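Local coordinates for SCARECROW-LIKE protein 7 (Oryza sativa Japonica Group, PDB 5HYZ) that probably acts as a nuclear transcription factor in plant development and abiotic stress resistance, its homodimeric GRAS domain being involved in DNA binding, at residues 21-30 with 44-55; 187-197 with 224-232. All blocks are in the same frame, centred on the assembly; numbering follows the deposited sequence.

Contact 1. Residues 21-30 with 44-55; sequences LAAAELASVR and AFYFADALSRRL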
# COMPACT_ATOMS: atom_id res chain seq x y z
N LEU A 21 -12.26 -36.19 27.84
CA LEU A 21 -12.94 -35.96 26.59
C LEU A 21 -13.11 -37.31 25.88
O LEU A 21 -12.17 -38.09 25.83
CB LEU A 21 -12.12 -34.99 25.72
CG LEU A 21 -12.55 -34.71 24.28
CD1 LEU A 21 -13.94 -34.14 24.20
CD2 LEU A 21 -11.49 -33.80 23.59
N ALA A 22 -14.31 -37.55 25.36
CA ALA A 22 -14.63 -38.74 24.58
C ALA A 22 -14.05 -38.64 23.18
O ALA A 22 -14.16 -37.61 22.52
CB ALA A 22 -16.13 -38.93 24.51
N ALA A 23 -13.49 -39.73 22.68
CA ALA A 23 -12.96 -39.75 21.32
C ALA A 23 -14.02 -39.38 20.30
O ALA A 23 -13.72 -38.67 19.37
CB ALA A 23 -12.33 -41.14 20.99
N ALA A 24 -15.26 -39.84 20.46
CA ALA A 24 -16.30 -39.50 19.48
C ALA A 24 -16.50 -37.98 19.27
O ALA A 24 -16.78 -37.52 18.15
CB ALA A 24 -17.65 -40.12 19.88
N GLU A 25 -16.38 -37.22 20.35
CA GLU A 25 -16.56 -35.76 20.27
C GLU A 25 -15.45 -35.10 19.46
O GLU A 25 -15.70 -34.31 18.53
CB GLU A 25 -16.61 -35.15 21.68
CG GLU A 25 -17.90 -35.44 22.46
CD GLU A 25 -19.11 -35.70 21.56
OE1 GLU A 25 -19.59 -34.73 20.90
OE2 GLU A 25 -19.57 -36.87 21.52
N LEU A 26 -14.21 -35.45 19.81
CA LEU A 26 -13.09 -34.86 19.09
C LEU A 26 -13.07 -35.35 17.64
O LEU A 26 -12.81 -34.58 16.75
CB LEU A 26 -11.77 -35.19 19.80
CG LEU A 26 -10.51 -34.58 19.17
CD1 LEU A 26 -10.72 -33.07 18.95
CD2 LEU A 26 -9.33 -34.89 20.04
N ALA A 27 -13.39 -36.63 17.42
CA ALA A 27 -13.46 -37.18 16.06
C ALA A 27 -14.50 -36.48 15.21
O ALA A 27 -14.29 -36.25 14.03
CB ALA A 27 -13.77 -38.72 16.11
N SER A 28 -15.63 -36.14 15.79
CA SER A 28 -16.63 -35.38 15.04
C SER A 28 -16.11 -34.01 14.61
O SER A 28 -16.34 -33.56 13.46
CB SER A 28 -17.90 -35.20 15.89
OG SER A 28 -18.45 -36.45 16.22
N VAL A 29 -15.45 -33.31 15.54
CA VAL A 29 -14.83 -32.04 15.10
C VAL A 29 -13.78 -32.23 14.02
O VAL A 29 -13.75 -31.49 13.01
CB VAL A 29 -14.19 -31.26 16.27
CG1 VAL A 29 -13.49 -29.95 15.71
CG2 VAL A 29 -15.28 -30.92 17.28
N ARG A 30 -12.89 -33.20 14.22
CA ARG A 30 -11.85 -33.44 13.23
C ARG A 30 -12.46 -33.80 11.86
O ARG A 30 -11.94 -33.40 10.83
CB ARG A 30 -10.90 -34.54 13.72
CG ARG A 30 -9.97 -34.03 14.87
CD ARG A 30 -8.88 -35.04 15.29
NE ARG A 30 -9.30 -36.38 14.93
CZ ARG A 30 -8.88 -36.99 13.83
NH1 ARG A 30 -8.01 -36.41 13.03
NH2 ARG A 30 -9.31 -38.19 13.56
N ALA A 44 -10.81 -24.74 13.00
CA ALA A 44 -11.02 -25.98 13.74
C ALA A 44 -10.00 -27.05 13.37
O ALA A 44 -9.57 -27.82 14.22
CB ALA A 44 -12.44 -26.51 13.50
N PHE A 45 -9.60 -27.09 12.11
CA PHE A 45 -8.56 -28.05 11.73
C PHE A 45 -7.28 -27.89 12.56
O PHE A 45 -6.78 -28.86 13.16
CB PHE A 45 -8.26 -27.92 10.22
CG PHE A 45 -7.11 -28.79 9.76
CD1 PHE A 45 -7.34 -30.08 9.31
CD2 PHE A 45 -5.81 -28.32 9.79
CE1 PHE A 45 -6.29 -30.90 8.90
CE2 PHE A 45 -4.72 -29.13 9.38
CZ PHE A 45 -4.98 -30.43 8.92
N TYR A 46 -6.76 -26.65 12.64
CA TYR A 46 -5.50 -26.49 13.36
C TYR A 46 -5.68 -26.63 14.87
O TYR A 46 -4.82 -27.17 15.56
CB TYR A 46 -4.86 -25.14 13.01
CG TYR A 46 -4.50 -25.14 11.54
CD1 TYR A 46 -3.39 -25.87 11.09
CD2 TYR A 46 -5.26 -24.43 10.62
CE1 TYR A 46 -3.06 -25.89 9.74
CE2 TYR A 46 -4.94 -24.46 9.28
CZ TYR A 46 -3.84 -25.21 8.85
OH TYR A 46 -3.54 -25.22 7.51
N PHE A 47 -6.81 -26.13 15.38
CA PHE A 47 -7.04 -26.29 16.83
C PHE A 47 -7.30 -27.73 17.25
O PHE A 47 -6.87 -28.15 18.30
CB PHE A 47 -8.21 -25.40 17.28
CG PHE A 47 -7.76 -24.04 17.68
CD1 PHE A 47 -7.45 -23.07 16.72
CD2 PHE A 47 -7.64 -23.71 19.02
CE1 PHE A 47 -7.04 -21.79 17.10
CE2 PHE A 47 -7.19 -22.45 19.41
CZ PHE A 47 -6.90 -21.48 18.44
N ALA A 48 -8.02 -28.48 16.45
CA ALA A 48 -8.30 -29.88 16.79
C ALA A 48 -7.05 -30.69 16.72
O ALA A 48 -6.85 -31.61 17.49
CB ALA A 48 -9.37 -30.44 15.84
N ASP A 49 -6.18 -30.34 15.78
CA ASP A 49 -4.87 -30.98 15.73
C ASP A 49 -4.05 -30.73 16.99
O ASP A 49 -3.42 -31.65 17.57
CB ASP A 49 -4.12 -30.50 14.49
CG ASP A 49 -2.86 -31.30 14.21
OD1 ASP A 49 -2.97 -32.33 13.51
OD2 ASP A 49 -1.77 -30.93 14.69
N ALA A 50 -4.03 -29.47 17.42
CA ALA A 50 -3.27 -29.15 18.61
C ALA A 50 -3.87 -29.86 19.83
O ALA A 50 -3.12 -30.33 20.70
CB ALA A 50 -3.24 -27.60 18.85
N LEU A 51 -5.20 -29.87 19.92
CA LEU A 51 -5.84 -30.52 21.07
C LEU A 51 -5.48 -32.04 21.07
O LEU A 51 -5.15 -32.62 22.13
CB LEU A 51 -7.32 -30.31 21.02
CG LEU A 51 -8.11 -30.91 22.17
CD1 LEU A 51 -7.51 -30.50 23.54
CD2 LEU A 51 -9.56 -30.55 22.07
N SER A 52 -5.53 -32.65 19.89
CA SER A 52 -5.08 -34.06 19.81
C SER A 52 -3.69 -34.26 20.31
O SER A 52 -3.45 -35.16 21.08
CB SER A 52 -5.12 -34.60 18.37
OG SER A 52 -6.40 -34.51 17.84
N ARG A 53 -2.76 -33.45 19.83
CA ARG A 53 -1.38 -33.59 20.29
C ARG A 53 -1.24 -33.40 21.80
O ARG A 53 -0.49 -34.13 22.46
CB ARG A 53 -0.47 -32.59 19.58
CG ARG A 53 -0.14 -32.94 18.16
CD ARG A 53 0.83 -31.90 17.60
NE ARG A 53 1.71 -32.47 16.58
CZ ARG A 53 1.51 -32.37 15.27
NH1 ARG A 53 0.45 -31.72 14.81
NH2 ARG A 53 2.36 -32.93 14.42
N ARG A 54 -1.94 -32.42 22.34
CA ARG A 54 -1.96 -32.23 23.80
C ARG A 54 -2.40 -33.52 24.52
O ARG A 54 -1.78 -33.95 25.48
CB ARG A 54 -2.92 -31.08 24.19
CG ARG A 54 -2.83 -30.70 25.68
CD ARG A 54 -3.81 -29.59 25.97
NE ARG A 54 -3.87 -29.26 27.39
CZ ARG A 54 -3.02 -28.48 28.06
NH1 ARG A 54 -1.98 -27.90 27.46
NH2 ARG A 54 -3.23 -28.24 29.35
N LEU A 55 -3.49 -34.11 24.05
CA LEU A 55 -4.02 -35.32 24.68
C LEU A 55 -3.08 -36.50 24.50
O LEU A 55 -2.94 -37.31 25.40
CB LEU A 55 -5.40 -35.64 24.11
CG LEU A 55 -6.39 -34.59 24.56
CD1 LEU A 55 -7.79 -34.86 24.06
CD2 LEU A 55 -6.35 -34.51 26.07

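Contact 2. Residues 187-197 with 224-232; sequences VHELNKSDFLV and RVLRLAKSL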
# COMPACT_ATOMS: atom_id res chain seq x y z
N VAL A 187 20.24 -11.39 22.61
CA VAL A 187 19.90 -10.16 23.34
C VAL A 187 20.17 -10.30 24.82
O VAL A 187 20.54 -9.32 25.50
CB VAL A 187 18.39 -9.81 23.12
CG1 VAL A 187 18.01 -8.62 23.95
CG2 VAL A 187 18.20 -9.46 21.70
N HIS A 188 20.03 -11.52 25.32
CA HIS A 188 20.33 -11.74 26.75
C HIS A 188 21.79 -11.53 27.10
O HIS A 188 22.12 -11.43 28.26
CB HIS A 188 19.88 -13.16 27.22
CG HIS A 188 20.62 -14.30 26.59
ND1 HIS A 188 21.90 -14.66 26.96
CD2 HIS A 188 20.25 -15.17 25.62
CE1 HIS A 188 22.29 -15.69 26.24
NE2 HIS A 188 21.31 -16.03 25.42
N GLU A 189 22.69 -11.43 26.12
CA GLU A 189 24.06 -11.08 26.41
C GLU A 189 24.45 -9.65 26.17
O GLU A 189 25.56 -9.26 26.48
CB GLU A 189 24.99 -11.91 25.56
CG GLU A 189 24.78 -13.36 25.73
CD GLU A 189 25.85 -14.13 24.99
OE1 GLU A 189 26.57 -13.52 24.14
OE2 GLU A 189 25.99 -15.33 25.28
N LEU A 190 23.55 -8.85 25.59
CA LEU A 190 23.90 -7.47 25.27
C LEU A 190 23.86 -6.58 26.53
O LEU A 190 23.09 -6.84 27.47
CB LEU A 190 22.88 -6.93 24.20
CG LEU A 190 22.90 -7.76 22.92
CD1 LEU A 190 21.87 -7.12 21.95
CD2 LEU A 190 24.29 -7.71 22.22
N ASN A 191 24.62 -5.50 26.51
CA ASN A 191 24.67 -4.49 27.58
C ASN A 191 24.53 -3.12 26.97
O ASN A 191 24.69 -2.98 25.76
CB ASN A 191 26.03 -4.53 28.32
CG ASN A 191 26.31 -5.88 28.88
OD1 ASN A 191 27.31 -6.53 28.53
ND2 ASN A 191 25.39 -6.35 29.71
N LYS A 192 24.29 -2.12 27.82
CA LYS A 192 24.14 -0.75 27.34
C LYS A 192 25.31 -0.34 26.44
O LYS A 192 25.14 0.31 25.37
CB LYS A 192 24.07 0.22 28.50
CG LYS A 192 24.07 1.68 28.07
CD LYS A 192 23.79 2.58 29.26
CE LYS A 192 24.04 4.05 28.91
NZ LYS A 192 24.20 4.82 30.22
N SER A 193 26.54 -0.73 26.81
CA SER A 193 27.64 -0.20 26.04
C SER A 193 27.63 -0.73 24.58
O SER A 193 28.23 -0.12 23.70
CB SER A 193 28.99 -0.56 26.70
OG SER A 193 29.09 -1.95 26.74
N ASP A 194 26.97 -1.86 24.35
CA ASP A 194 26.91 -2.44 22.99
C ASP A 194 26.14 -1.59 22.01
O ASP A 194 26.35 -1.69 20.81
CB ASP A 194 26.28 -3.82 23.00
CG ASP A 194 27.10 -4.82 23.80
OD1 ASP A 194 28.35 -4.72 23.73
OD2 ASP A 194 26.52 -5.65 24.52
N PHE A 195 25.29 -0.70 22.53
CA PHE A 195 24.49 0.12 21.61
C PHE A 195 25.19 1.40 21.19
O PHE A 195 24.69 2.09 20.29
CB PHE A 195 23.13 0.40 22.29
CG PHE A 195 22.36 -0.87 22.50
CD1 PHE A 195 22.61 -1.72 23.60
CD2 PHE A 195 21.44 -1.28 21.54
CE1 PHE A 195 21.88 -2.92 23.72
CE2 PHE A 195 20.76 -2.45 21.65
CZ PHE A 195 20.96 -3.30 22.72
N LEU A 196 26.33 1.72 21.83
CA LEU A 196 27.16 2.86 21.41
C LEU A 196 26.34 4.17 21.33
O LEU A 196 26.44 4.94 20.37
CB LEU A 196 27.84 2.56 20.06
CG LEU A 196 28.72 1.31 20.14
CD1 LEU A 196 29.13 0.90 18.71
CD2 LEU A 196 30.00 1.68 20.92
N VAL A 197 25.52 4.41 22.35
CA VAL A 197 24.71 5.63 22.41
C VAL A 197 25.60 6.80 22.76
O VAL A 197 26.63 6.64 23.40
CB VAL A 197 23.53 5.50 23.42
CG1 VAL A 197 22.57 4.39 22.97
CG2 VAL A 197 24.06 5.31 24.85
N ARG A 224 14.84 -7.93 31.54
CA ARG A 224 16.23 -7.59 31.28
C ARG A 224 16.25 -6.67 30.08
O ARG A 224 16.97 -5.66 30.11
CB ARG A 224 17.13 -8.84 31.04
CG ARG A 224 18.65 -8.53 30.88
CD ARG A 224 19.51 -9.78 30.67
NE ARG A 224 20.96 -9.49 30.64
CZ ARG A 224 21.58 -8.81 29.66
NH1 ARG A 224 20.90 -8.32 28.58
NH2 ARG A 224 22.90 -8.60 29.75
N VAL A 225 15.46 -7.00 29.03
CA VAL A 225 15.56 -6.13 27.85
C VAL A 225 14.82 -4.77 28.06
O VAL A 225 15.26 -3.76 27.52
CB VAL A 225 15.05 -6.84 26.54
CG1 VAL A 225 13.59 -6.80 26.39
CG2 VAL A 225 15.60 -6.09 25.29
N LEU A 226 13.73 -4.73 28.82
CA LEU A 226 13.08 -3.42 29.13
C LEU A 226 13.99 -2.55 29.99
O LEU A 226 14.07 -1.35 29.80
CB LEU A 226 11.74 -3.59 29.83
CG LEU A 226 10.67 -4.18 28.92
CD1 LEU A 226 9.34 -4.39 29.66
CD2 LEU A 226 10.45 -3.26 27.68
N ARG A 227 14.73 -3.16 30.92
CA ARG A 227 15.72 -2.36 31.67
C ARG A 227 16.83 -1.87 30.79
O ARG A 227 17.31 -0.75 30.93
CB ARG A 227 16.30 -3.20 32.84
CG ARG A 227 15.26 -3.37 33.96
CD ARG A 227 15.88 -4.32 35.02
NE ARG A 227 15.10 -4.38 36.24
CZ ARG A 227 15.50 -5.10 37.31
NH1 ARG A 227 16.64 -5.82 37.25
NH2 ARG A 227 14.76 -5.12 38.43
N LEU A 228 17.24 -2.71 29.86
CA LEU A 228 18.25 -2.32 28.92
C LEU A 228 17.75 -1.14 28.08
O LEU A 228 18.46 -0.18 27.88
CB LEU A 228 18.59 -3.52 28.06
CG LEU A 228 19.57 -3.37 26.94
CD1 LEU A 228 20.94 -2.97 27.53
CD2 LEU A 228 19.71 -4.70 26.20
N ALA A 229 16.52 -1.24 27.58
CA ALA A 229 15.96 -0.11 26.82
C ALA A 229 15.92 1.21 27.65
O ALA A 229 16.35 2.30 27.20
CB ALA A 229 14.55 -0.45 26.36
N LYS A 230 15.47 1.09 28.90
CA LYS A 230 15.35 2.25 29.77
C LYS A 230 16.69 2.87 30.01
O LYS A 230 16.83 4.09 30.10
CB LYS A 230 14.68 1.81 31.12
CG LYS A 230 14.36 2.94 32.16
CD LYS A 230 13.13 3.80 31.75
CE LYS A 230 12.71 4.90 32.79
NZ LYS A 230 11.59 5.84 32.21
N SER A 231 17.72 2.04 30.08
CA SER A 231 19.07 2.57 30.35
C SER A 231 19.61 3.42 29.21
O SER A 231 20.58 4.17 29.36
CB SER A 231 20.04 1.43 30.64
OG SER A 231 20.45 0.72 29.47
N LEU A 232 18.97 3.33 28.03
CA LEU A 232 19.41 4.16 26.91
C LEU A 232 18.82 5.57 26.93
O LEU A 232 19.05 6.39 26.03
CB LEU A 232 19.04 3.44 25.58
CG LEU A 232 19.55 2.00 25.46
CD1 LEU A 232 19.20 1.46 24.05
CD2 LEU A 232 21.10 1.91 25.67
O HOH W 1 18.60 -8.29 27.40
O HOH W 2 22.09 4.46 31.74

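Contact 1. Residues 21-30 with 44-55
A48 O is gripped by both S52 N and S52 OG, which reach it from opposite faces of its plane, in the helix whose A48 and S52 pack on L26 and R30 of the facing one. The hydroxyl bond, S52 OG to A48 O, measures 3.0 Å. The rotamer makes this possible: chi1 of -59° sets OG beside the backbone N, facing back down the helix. Tied off in this way, the hydroxyl presents itself to segment 21-30 as a packing surface, with L26 CD2 3.7 Å from OG and R30 CD 3.6 Å from it.

L26 is the central knob, fitted into a hole formed by A48, L51, S52 and L55. Its two methyls divide the work: CD1 lies over A48 CB and L51 CD2, while CD2 covers S52 and L55 CD1. With CG anti to the backbone N (chi1 -178°), the fork is carried across the interface. At one end, L21 meets L51 tip to tip, methyl CD2 against methyl CD2 at 4.1 Å, and crosses L55 at nearly a right angle, its CD2 3.9 Å from L55 CD1. Toward the other end the small A44 and A48 take over. V29 CG1 touches both their CB atoms, and R30 lays its CG 3.8 Å from A48 CB, so the aliphatic part of the arginine closes the margin of the apolar seam.

Behind this layer, L21 also packs on C11 and A14 of helix 3-16, and A44 on I4. The segment axes approach to 9.9 Å with 149° between their directions, a roughly antiparallel helix pair in which L26 makes a knob-into-hole contact, in the N-terminal helical part of the GRAS domain, within the predicted leucine repeat I.

Contact 2. Residues 187-197 with 224-232
R224 reaches from helix 220-231 to the backbone of L190, joining that helix to the loop 187-197 on the Rossmann-like part of the GRAS domain. The polar contacts centre on this arginine. Its NH1 and NH2 approach end-on and share a single acceptor, L190 O, each at 2.9 Å with an N-H...O angle of 143°. The oxygen lies close to the guanidinium plane; seen from the carbonyl, NH1 is in plane but NH2 stands above it. An extended chain from CG to NE gives the arginine its reach. H188 O sits 3.0 Å above the guanidinium plane, over its centre, a close approach that is not a hydrogen bond. Together the two carbonyls turn negative ends toward the cation from its edge and one face, which probably favours the charge.

The apolar contacts come next. V187 CG1 meets V225 CG2, and both valines also touch F116 of strand 110-118. L228 pushes CD2 to 3.7 Å from F195 CE1, oblique to the ring, and CD1 against the backbone at N191 and K192. L232 CD1 covers one face of F195, while its CD2 touches both K192 CG and V197 CG1, crossing V197 at about a right angle.

Two waters complete the joint. One accepts from R224 NH1 and donates to V187 O. Near S231, K192 runs extended past L232, and its NZ donates a hydrogen bond to the second water, 2.6 Å away, which donates in turn to S231 O at 2.8 Å.

In the fold
From the N terminus, the chain passes through helix 3-16 before contact 1 folds helix 39-57 back against helix 23-32, closing a loop of 13 intervening residues. Four further helices and the parallel strands 110-118, 141-148 and 177-182 come before contact 2. There, residues 187-197 lead into strand 202-208, and the chain returns along helix 220-231 to close a loop of 26 residues. The contacts follow in series and neither nest nor cross. Their centres lie 44 Å apart on opposite sides of the chain's centre: contact 1 joins helices of the N-terminal bundle, whereas contact 2 ties a connecting loop to a helix beside the parallel strands of the mixed sheet.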